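Local coordinates for protein tyrosine--tRNA ligase (Aeropyrum pernix, PDB 2CYA) that probably catalyses the ATP-dependent activation of tyrosine and its transfer to the acceptor end of tRNA(Tyr), supplying tyrosyl-tRNA for protein synthesis, at residues 37-42 with 179-184; 68-73 with 111-116. One frame throughout, in Å; residues are numbered along the deposited sequence.

Contact 1 (37-42 with 179-184); sequences KGYIGY and DIALGG. With SO4 (sulfate ion), chain D.
Lys37 and Asp179 clasp each other where strand 37-42 and the approach to strand 180-184 begin to pair, and one carbonyl there takes two donors. Lys37 O accepts from Asp179 N at 2.8 Å, tilted out of the carbonyl plane, and from Ile180 N, which lies in it. The Asp179 carboxylate returns the grip: with CG beside its own backbone N (chi1 -62°), OD2 turns its anti lone pair to Lys37 N, 2.9 Å away and nearly straight at 170°. Parallel pairing follows, with a longer bond from Tyr39 N to Ile180 O and a shorter one from Leu182 N to Tyr39 O at 2.9 Å. Beyond this the strands part, and a water bridges the gap, accepting from Gly41 N and donating to Leu182 O at 2.7 Å. Ile40 lays CG1 against that same carbonyl oxygen, Leu182 O, at 3.4 Å. Tyr39, a predicted tyrosine-binding residue, brings its ring edge to Ala181 CB, while Gly41 N lies over one face near the rim. In this class I Rossmann-fold core, Ile40 and Leu182 face helix 51-64, strand 68-73 continues the sheet beyond 37-42, and strand 207-211 flanks 180-184.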
ATOM      1  N   LYS A  37     -16.602 -15.183  13.846  1.00 29.98           N
ATOM      2  CA  LYS A  37     -15.928 -13.923  14.179  1.00 28.04           C
ATOM      3  C   LYS A  37     -16.420 -12.795  13.283  1.00 25.93           C
ATOM      4  O   LYS A  37     -16.676 -12.996  12.091  1.00 25.31           O
ATOM      5  CB  LYS A  37     -14.419 -14.056  14.010  1.00 31.69           C
ATOM      6  CG  LYS A  37     -13.784 -15.140  14.849  1.00 32.59           C
ATOM      7  CD  LYS A  37     -12.278 -15.159  14.612  1.00 38.52           C
ATOM      8  CE  LYS A  37     -11.616 -16.306  15.350  1.00 40.59           C
ATOM      9  NZ  LYS A  37     -10.135 -16.202  15.275  1.00 44.04           N
ATOM     10  N   GLY A  38     -16.570 -11.607  13.859  1.00 24.15           N
ATOM     11  CA  GLY A  38     -17.035 -10.490  13.066  1.00 23.55           C
ATOM     12  C   GLY A  38     -16.463  -9.198  13.600  1.00 24.15           C
ATOM     13  O   GLY A  38     -15.861  -9.171  14.677  1.00 25.19           O
ATOM     14  N   TYR A  39     -16.628  -8.128  12.842  1.00 22.28           N
ATOM     15  CA  TYR A  39     -16.159  -6.831  13.295  1.00 22.29           C
ATOM     16  C   TYR A  39     -16.913  -5.748  12.570  1.00 20.99           C
ATOM     17  O   TYR A  39     -17.757  -6.031  11.713  1.00 22.00           O
ATOM     18  CB  TYR A  39     -14.649  -6.649  12.995  1.00 19.78           C
ATOM     19  CG  TYR A  39     -14.322  -5.927  11.674  1.00 20.76           C
ATOM     20  CD1 TYR A  39     -13.248  -5.029  11.602  1.00 21.30           C
ATOM     21  CD2 TYR A  39     -15.079  -6.130  10.517  1.00 17.06           C
ATOM     22  CE1 TYR A  39     -12.937  -4.355  10.426  1.00 21.94           C
ATOM     23  CE2 TYR A  39     -14.780  -5.454   9.324  1.00 18.68           C
ATOM     24  CZ  TYR A  39     -13.707  -4.562   9.286  1.00 22.51           C
ATOM     25  OH  TYR A  39     -13.421  -3.835   8.138  1.00 20.08           O
ATOM     26  N   ILE A  40     -16.621  -4.514  12.969  1.00 21.39           N
ATOM     27  CA  ILE A  40     -17.087  -3.324  12.279  1.00 22.04           C
ATOM     28  C   ILE A  40     -15.830  -2.452  12.338  1.00 25.10           C
ATOM     29  O   ILE A  40     -15.086  -2.461  13.341  1.00 23.80           O
ATOM     30  CB  ILE A  40     -18.270  -2.554  12.931  1.00 21.70           C
ATOM     31  CG1 ILE A  40     -18.651  -1.398  11.989  1.00 23.13           C
ATOM     32  CG2 ILE A  40     -17.914  -2.046  14.317  1.00 25.02           C
ATOM     33  CD1 ILE A  40     -19.875  -0.526  12.426  1.00 18.33           C
ATOM     34  N   GLY A  41     -15.552  -1.772  11.235  1.00 24.74           N
ATOM     35  CA  GLY A  41     -14.413  -0.891  11.176  1.00 24.67           C
ATOM     36  C   GLY A  41     -15.005   0.469  10.894  1.00 26.64           C
ATOM     37  O   GLY A  41     -15.855   0.611  10.006  1.00 29.37           O
ATOM     38  N   TYR A  42     -14.571   1.476  11.629  1.00 26.01           N
ATOM     39  CA  TYR A  42     -15.102   2.807  11.416  1.00 26.35           C
ATOM     40  C   TYR A  42     -13.999   3.831  11.595  1.00 26.60           C
ATOM     41  O   TYR A  42     -13.056   3.611  12.356  1.00 27.43           O
ATOM     42  CB  TYR A  42     -16.223   3.080  12.426  1.00 23.54           C
ATOM     43  CG  TYR A  42     -15.705   3.465  13.787  1.00 24.13           C
ATOM     44  CD1 TYR A  42     -15.589   4.806  14.151  1.00 23.15           C
ATOM     45  CD2 TYR A  42     -15.247   2.489  14.689  1.00 23.03           C
ATOM     46  CE1 TYR A  42     -15.021   5.176  15.386  1.00 23.32           C
ATOM     47  CE2 TYR A  42     -14.680   2.848  15.925  1.00 21.03           C
ATOM     48  CZ  TYR A  42     -14.574   4.193  16.260  1.00 24.62           C
ATOM     49  OH  TYR A  42     -14.033   4.566  17.475  1.00 25.74           O
ATOM     50  N   ASP A 179     -15.610 -13.968   9.648  1.00 27.78           N
ATOM     51  CA  ASP A 179     -16.670 -14.670   8.915  1.00 27.72           C
ATOM     52  C   ASP A 179     -17.717 -13.623   8.524  1.00 26.81           C
ATOM     53  O   ASP A 179     -18.479 -13.820   7.573  1.00 28.86           O
ATOM     54  CB  ASP A 179     -17.331 -15.716   9.815  1.00 27.24           C
ATOM     55  CG  ASP A 179     -16.367 -16.757  10.264  1.00 25.47           C
ATOM     56  OD1 ASP A 179     -15.958 -17.572   9.424  1.00 29.39           O
ATOM     57  OD2 ASP A 179     -15.998 -16.744  11.445  1.00 25.92           O
ATOM     58  N   ILE A 180     -17.742 -12.518   9.270  1.00 25.81           N
ATOM     59  CA  ILE A 180     -18.707 -11.438   9.048  1.00 25.22           C
ATOM     60  C   ILE A 180     -18.143 -10.020   9.132  1.00 24.24           C
ATOM     61  O   ILE A 180     -17.385  -9.687  10.034  1.00 24.51           O
ATOM     62  CB  ILE A 180     -19.850 -11.479  10.092  1.00 24.80           C
ATOM     63  CG1 ILE A 180     -20.627 -12.793  10.019  1.00 25.43           C
ATOM     64  CG2 ILE A 180     -20.792 -10.313   9.853  1.00 26.07           C
ATOM     65  CD1 ILE A 180     -21.574 -12.964  11.201  1.00 25.26           C
ATOM     66  N   ALA A 181     -18.583  -9.177   8.214  1.00 25.59           N
ATOM     67  CA  ALA A 181     -18.180  -7.784   8.173  1.00 24.89           C
ATOM     68  C   ALA A 181     -19.443  -6.925   8.329  1.00 25.43           C
ATOM     69  O   ALA A 181     -20.296  -6.902   7.445  1.00 25.85           O
ATOM     70  CB  ALA A 181     -17.502  -7.474   6.835  1.00 23.46           C
ATOM     71  N   LEU A 182     -19.576  -6.246   9.460  1.00 24.69           N
ATOM     72  CA  LEU A 182     -20.715  -5.369   9.681  1.00 24.90           C
ATOM     73  C   LEU A 182     -20.288  -3.957   9.295  1.00 26.20           C
ATOM     74  O   LEU A 182     -19.136  -3.578   9.489  1.00 25.67           O
ATOM     75  CB  LEU A 182     -21.113  -5.383  11.159  1.00 26.02           C
ATOM     76  CG  LEU A 182     -22.133  -4.335  11.616  1.00 24.71           C
ATOM     77  CD1 LEU A 182     -23.503  -4.727  11.078  1.00 24.37           C
ATOM     78  CD2 LEU A 182     -22.170  -4.254  13.153  1.00 23.51           C
ATOM     79  N   GLY A 183     -21.212  -3.182   8.747  1.00 26.90           N
ATOM     80  CA  GLY A 183     -20.892  -1.820   8.389  1.00 26.67           C
ATOM     81  C   GLY A 183     -22.085  -1.120   7.777  1.00 29.47           C
ATOM     82  O   GLY A 183     -23.093  -1.754   7.446  1.00 28.49           O
ATOM     83  N   GLY A 184     -21.982   0.198   7.631  1.00 29.22           N
ATOM     84  CA  GLY A 184     -23.055   0.947   7.020  1.00 27.79           C
ATOM     85  C   GLY A 184     -23.061   0.625   5.540  1.00 28.10           C
ATOM     86  O   GLY A 184     -22.120   0.013   5.020  1.00 28.69           O
TER
HETATM   87  S   SO4 D1003     -19.961   3.280   9.197  1.00 97.05           S
HETATM   88  O1  SO4 D1003     -19.121   2.022   9.413  1.00 96.23           O
HETATM   89  O2  SO4 D1003     -21.033   2.941   8.169  1.00 95.74           O
HETATM   90  O3  SO4 D1003     -20.622   3.552  10.414  1.00 97.06           O
HETATM   91  O4  SO4 D1003     -19.094   4.199   8.540  1.00 97.31           O
HETATM   92  O   HOH W   1     -17.048  -1.989   8.835  1.00 19.94           O

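Contact 2 (68-73 with 111-116); sequences DFSVLE and RVRFVD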
ATOM      1  N   ASP A  68     -18.141 -13.658  17.994  1.00 31.07           N
ATOM      2  CA  ASP A  68     -16.980 -13.095  18.703  1.00 30.84           C
ATOM      3  C   ASP A  68     -16.668 -11.816  17.925  1.00 30.70           C
ATOM      4  O   ASP A  68     -16.201 -11.854  16.777  1.00 30.10           O
ATOM      5  CB  ASP A  68     -15.783 -14.056  18.682  1.00 37.13           C
ATOM      6  CG  ASP A  68     -15.900 -15.173  19.733  1.00 44.84           C
ATOM      7  OD1 ASP A  68     -16.142 -14.870  20.936  1.00 49.64           O
ATOM      8  OD2 ASP A  68     -15.738 -16.358  19.366  1.00 49.72           O
ATOM      9  N   PHE A  69     -16.920 -10.687  18.573  1.00 29.19           N
ATOM     10  CA  PHE A  69     -16.816  -9.389  17.935  1.00 29.24           C
ATOM     11  C   PHE A  69     -15.659  -8.481  18.291  1.00 29.18           C
ATOM     12  O   PHE A  69     -15.220  -8.413  19.442  1.00 28.84           O
ATOM     13  CB  PHE A  69     -18.125  -8.624  18.197  1.00 29.80           C
ATOM     14  CG  PHE A  69     -18.532  -7.713  17.087  1.00 28.39           C
ATOM     15  CD1 PHE A  69     -19.148  -8.218  15.951  1.00 27.38           C
ATOM     16  CD2 PHE A  69     -18.230  -6.348  17.142  1.00 29.92           C
ATOM     17  CE1 PHE A  69     -19.448  -7.374  14.866  1.00 28.66           C
ATOM     18  CE2 PHE A  69     -18.527  -5.503  16.068  1.00 25.53           C
ATOM     19  CZ  PHE A  69     -19.129  -6.018  14.930  1.00 24.81           C
ATOM     20  N   SER A  70     -15.214  -7.746  17.273  1.00 28.21           N
ATOM     21  CA  SER A  70     -14.142  -6.767  17.395  1.00 25.22           C
ATOM     22  C   SER A  70     -14.586  -5.467  16.743  1.00 24.35           C
ATOM     23  O   SER A  70     -15.385  -5.450  15.785  1.00 21.94           O
ATOM     24  CB  SER A  70     -12.866  -7.229  16.675  1.00 24.89           C
ATOM     25  OG  SER A  70     -12.379  -8.449  17.180  1.00 26.98           O
ATOM     26  N   VAL A  71     -14.083  -4.369  17.276  1.00 22.25           N
ATOM     27  CA  VAL A  71     -14.375  -3.077  16.687  1.00 25.48           C
ATOM     28  C   VAL A  71     -12.990  -2.582  16.260  1.00 27.31           C
ATOM     29  O   VAL A  71     -12.062  -2.526  17.074  1.00 26.98           O
ATOM     30  CB  VAL A  71     -15.006  -2.066  17.695  1.00 23.47           C
ATOM     31  CG1 VAL A  71     -15.044  -0.670  17.058  1.00 18.75           C
ATOM     32  CG2 VAL A  71     -16.463  -2.487  18.061  1.00 18.88           C
ATOM     33  N   LEU A  72     -12.828  -2.275  14.982  1.00 27.28           N
ATOM     34  CA  LEU A  72     -11.530  -1.773  14.527  1.00 27.71           C
ATOM     35  C   LEU A  72     -11.562  -0.252  14.484  1.00 25.59           C
ATOM     36  O   LEU A  72     -12.311   0.332  13.705  1.00 26.44           O
ATOM     37  CB  LEU A  72     -11.173  -2.297  13.124  1.00 26.84           C
ATOM     38  CG  LEU A  72      -9.854  -1.686  12.605  1.00 27.89           C
ATOM     39  CD1 LEU A  72      -8.698  -2.281  13.423  1.00 24.10           C
ATOM     40  CD2 LEU A  72      -9.645  -1.959  11.078  1.00 26.78           C
ATOM     41  N   GLU A  73     -10.765   0.391  15.325  1.00 25.41           N
ATOM     42  CA  GLU A  73     -10.702   1.848  15.309  1.00 27.87           C
ATOM     43  C   GLU A  73      -9.777   2.102  14.132  1.00 28.41           C
ATOM     44  O   GLU A  73      -8.563   2.037  14.272  1.00 29.57           O
ATOM     45  CB  GLU A  73     -10.121   2.348  16.640  1.00 28.94           C
ATOM     46  CG  GLU A  73     -11.032   1.909  17.791  1.00 30.86           C
ATOM     47  CD  GLU A  73     -10.464   2.115  19.172  1.00 33.66           C
ATOM     48  OE1 GLU A  73      -9.221   2.204  19.311  1.00 36.07           O
ATOM     49  OE2 GLU A  73     -11.276   2.159  20.134  1.00 33.72           O
ATOM     50  N   ARG A 111     -17.412  -7.598  26.330  1.00 37.61           N
ATOM     51  CA  ARG A 111     -17.345  -8.738  25.428  1.00 37.75           C
ATOM     52  C   ARG A 111     -16.840  -8.347  24.036  1.00 38.17           C
ATOM     53  O   ARG A 111     -16.756  -9.189  23.150  1.00 38.95           O
ATOM     54  CB  ARG A 111     -18.734  -9.388  25.319  1.00 39.14           C
ATOM     55  CG  ARG A 111     -19.237  -9.995  26.647  1.00 41.04           C
ATOM     56  CD  ARG A 111     -20.704 -10.466  26.582  1.00 43.00           C
ATOM     57  NE  ARG A 111     -20.890 -11.646  25.741  1.00 45.78           N
ATOM     58  CZ  ARG A 111     -22.075 -12.141  25.384  1.00 48.25           C
ATOM     59  NH1 ARG A 111     -23.197 -11.558  25.793  1.00 50.17           N
ATOM     60  NH2 ARG A 111     -22.145 -13.226  24.617  1.00 49.71           N
ATOM     61  N   VAL A 112     -16.495  -7.073  23.850  1.00 37.86           N
ATOM     62  CA  VAL A 112     -15.998  -6.594  22.558  1.00 36.64           C
ATOM     63  C   VAL A 112     -14.497  -6.313  22.612  1.00 36.40           C
ATOM     64  O   VAL A 112     -14.011  -5.736  23.571  1.00 34.89           O
ATOM     65  CB  VAL A 112     -16.699  -5.280  22.128  1.00 34.80           C
ATOM     66  CG1 VAL A 112     -16.169  -4.820  20.764  1.00 34.48           C
ATOM     67  CG2 VAL A 112     -18.203  -5.475  22.077  1.00 35.05           C
ATOM     68  N   ARG A 113     -13.767  -6.731  21.582  1.00 36.73           N
ATOM     69  CA  ARG A 113     -12.340  -6.467  21.523  1.00 35.65           C
ATOM     70  C   ARG A 113     -12.086  -5.221  20.657  1.00 34.84           C
ATOM     71  O   ARG A 113     -12.313  -5.225  19.446  1.00 33.82           O
ATOM     72  CB  ARG A 113     -11.601  -7.676  20.947  1.00 38.08           C
ATOM     73  CG  ARG A 113     -10.085  -7.519  20.940  1.00 42.17           C
ATOM     74  CD  ARG A 113      -9.386  -8.681  20.214  1.00 46.04           C
ATOM     75  NE  ARG A 113      -9.854  -8.861  18.833  1.00 48.12           N
ATOM     76  CZ  ARG A 113      -9.049  -8.982  17.777  1.00 50.10           C
ATOM     77  NH1 ARG A 113      -7.726  -8.934  17.932  1.00 50.58           N
ATOM     78  NH2 ARG A 113      -9.559  -9.177  16.566  1.00 48.24           N
ATOM     79  N   PHE A 114     -11.647  -4.140  21.292  1.00 32.75           N
ATOM     80  CA  PHE A 114     -11.350  -2.909  20.573  1.00 30.95           C
ATOM     81  C   PHE A 114      -9.911  -2.991  20.089  1.00 31.08           C
ATOM     82  O   PHE A 114      -9.011  -3.315  20.862  1.00 32.33           O
ATOM     83  CB  PHE A 114     -11.551  -1.685  21.474  1.00 28.69           C
ATOM     84  CG  PHE A 114     -12.997  -1.351  21.711  1.00 26.92           C
ATOM     85  CD1 PHE A 114     -13.706  -1.960  22.741  1.00 27.64           C
ATOM     86  CD2 PHE A 114     -13.658  -0.450  20.882  1.00 25.82           C
ATOM     87  CE1 PHE A 114     -15.060  -1.674  22.947  1.00 27.97           C
ATOM     88  CE2 PHE A 114     -15.013  -0.152  21.073  1.00 27.94           C
ATOM     89  CZ  PHE A 114     -15.711  -0.765  22.109  1.00 29.70           C
ATOM     90  N   VAL A 115      -9.717  -2.715  18.802  1.00 29.34           N
ATOM     91  CA  VAL A 115      -8.411  -2.795  18.156  1.00 27.92           C
ATOM     92  C   VAL A 115      -8.105  -1.508  17.415  1.00 26.75           C
ATOM     93  O   VAL A 115      -8.918  -1.043  16.605  1.00 27.19           O
ATOM     94  CB  VAL A 115      -8.395  -3.938  17.103  1.00 29.07           C
ATOM     95  CG1 VAL A 115      -6.982  -4.218  16.619  1.00 30.76           C
ATOM     96  CG2 VAL A 115      -9.017  -5.170  17.675  1.00 32.91           C
ATOM     97  N   ASP A 116      -6.948  -0.929  17.698  1.00 28.21           N
ATOM     98  CA  ASP A 116      -6.498   0.286  17.004  1.00 28.95           C
ATOM     99  C   ASP A 116      -5.790  -0.204  15.724  1.00 29.06           C
ATOM    100  O   ASP A 116      -5.005  -1.146  15.772  1.00 29.53           O
ATOM    101  CB  ASP A 116      -5.496   1.060  17.882  1.00 31.68           C
ATOM    102  CG  ASP A 116      -5.063   2.383  17.259  1.00 34.09           C
ATOM    103  OD1 ASP A 116      -4.604   2.388  16.093  1.00 35.83           O
ATOM    104  OD2 ASP A 116      -5.187   3.422  17.931  1.00 33.73           O
TER
HETATM  105  O   HOH W   2     -17.850 -10.743  21.239  1.00 39.78           O
HETATM  106  O   HOH W   3      -7.694   4.230  18.823  1.00 36.05           O
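Arg113 grips Ser70 side-on, NE and NH2 both donating to the single hydroxyl oxygen OG at 3.0 Å, with that oxygen close to the guanidinium plane. The bend at chi3 (56°) turns the guanidinium across toward strand 68-73 and Ser70, and Val115 CG2 lies over the centre of one of its faces. With an alanine here instead of Ser70, both nitrogens are likely to lose this acceptor and the guanidinium to be freer to turn. Four backbone bonds pair the parallel strands: Arg113 N to Phe69 O, Val71 N to Arg113 O, Val115 N to Val71 O, and Glu73 N to Val115 O, the last at 2.7 Å. At the far end the carboxylates of Glu73 and Asp116 come within 4.4 Å (OE1 to OD2), and a water donating to both oxygens probably eases their repulsion. Glu73 OE2 also forms a salt bridge with Arg99. Asp116 is the N-cap where strand 113-116 runs straight into helix 117-121, its OD1 accepting from Glu118 N.

On the Val71 side, Val71 CB lies 3.8 Å from Phe114 CD2, the two side chains running side by side. Val71 CG2 meets Val112 CG1 at 3.6 Å, and Val112 CG1 also lies over one face of the Phe114 ring, toward its rim. On the Ser70 side, Leu72 CD1 packs on Val115 CB. This is the parallel edge pairing of the class I synthetase Rossmann-fold sheet: helix 88-104 covers Phe114 and Glu73, helix 51-64 covers Phe69, and strand 37-42 lies beside 68-73, leaving 113-116 outermost within this chain.

Contacts 1 and 2 lie in the parallel part of one mixed sheet, their centres about 10 Å apart, joined by the pairing of strands 37-42 and 68-73. Probable hydrogen bonds link them there, Leu72 N to Ile40 O at 2.8 Å and Gly38 N to Asp68 O at 3.0 Å. Contact 1 brings the sequence-distant 179-184 beside 37-42, while contact 2 is nested within the loop it closes. Both contacts approach the predicted tyrosine site: measured between nearest side-chain atoms, Tyr39 lies about 4 Å and Leu72 about 3 Å from Asp172, a predicted tyrosine-binding residue like Tyr39 itself.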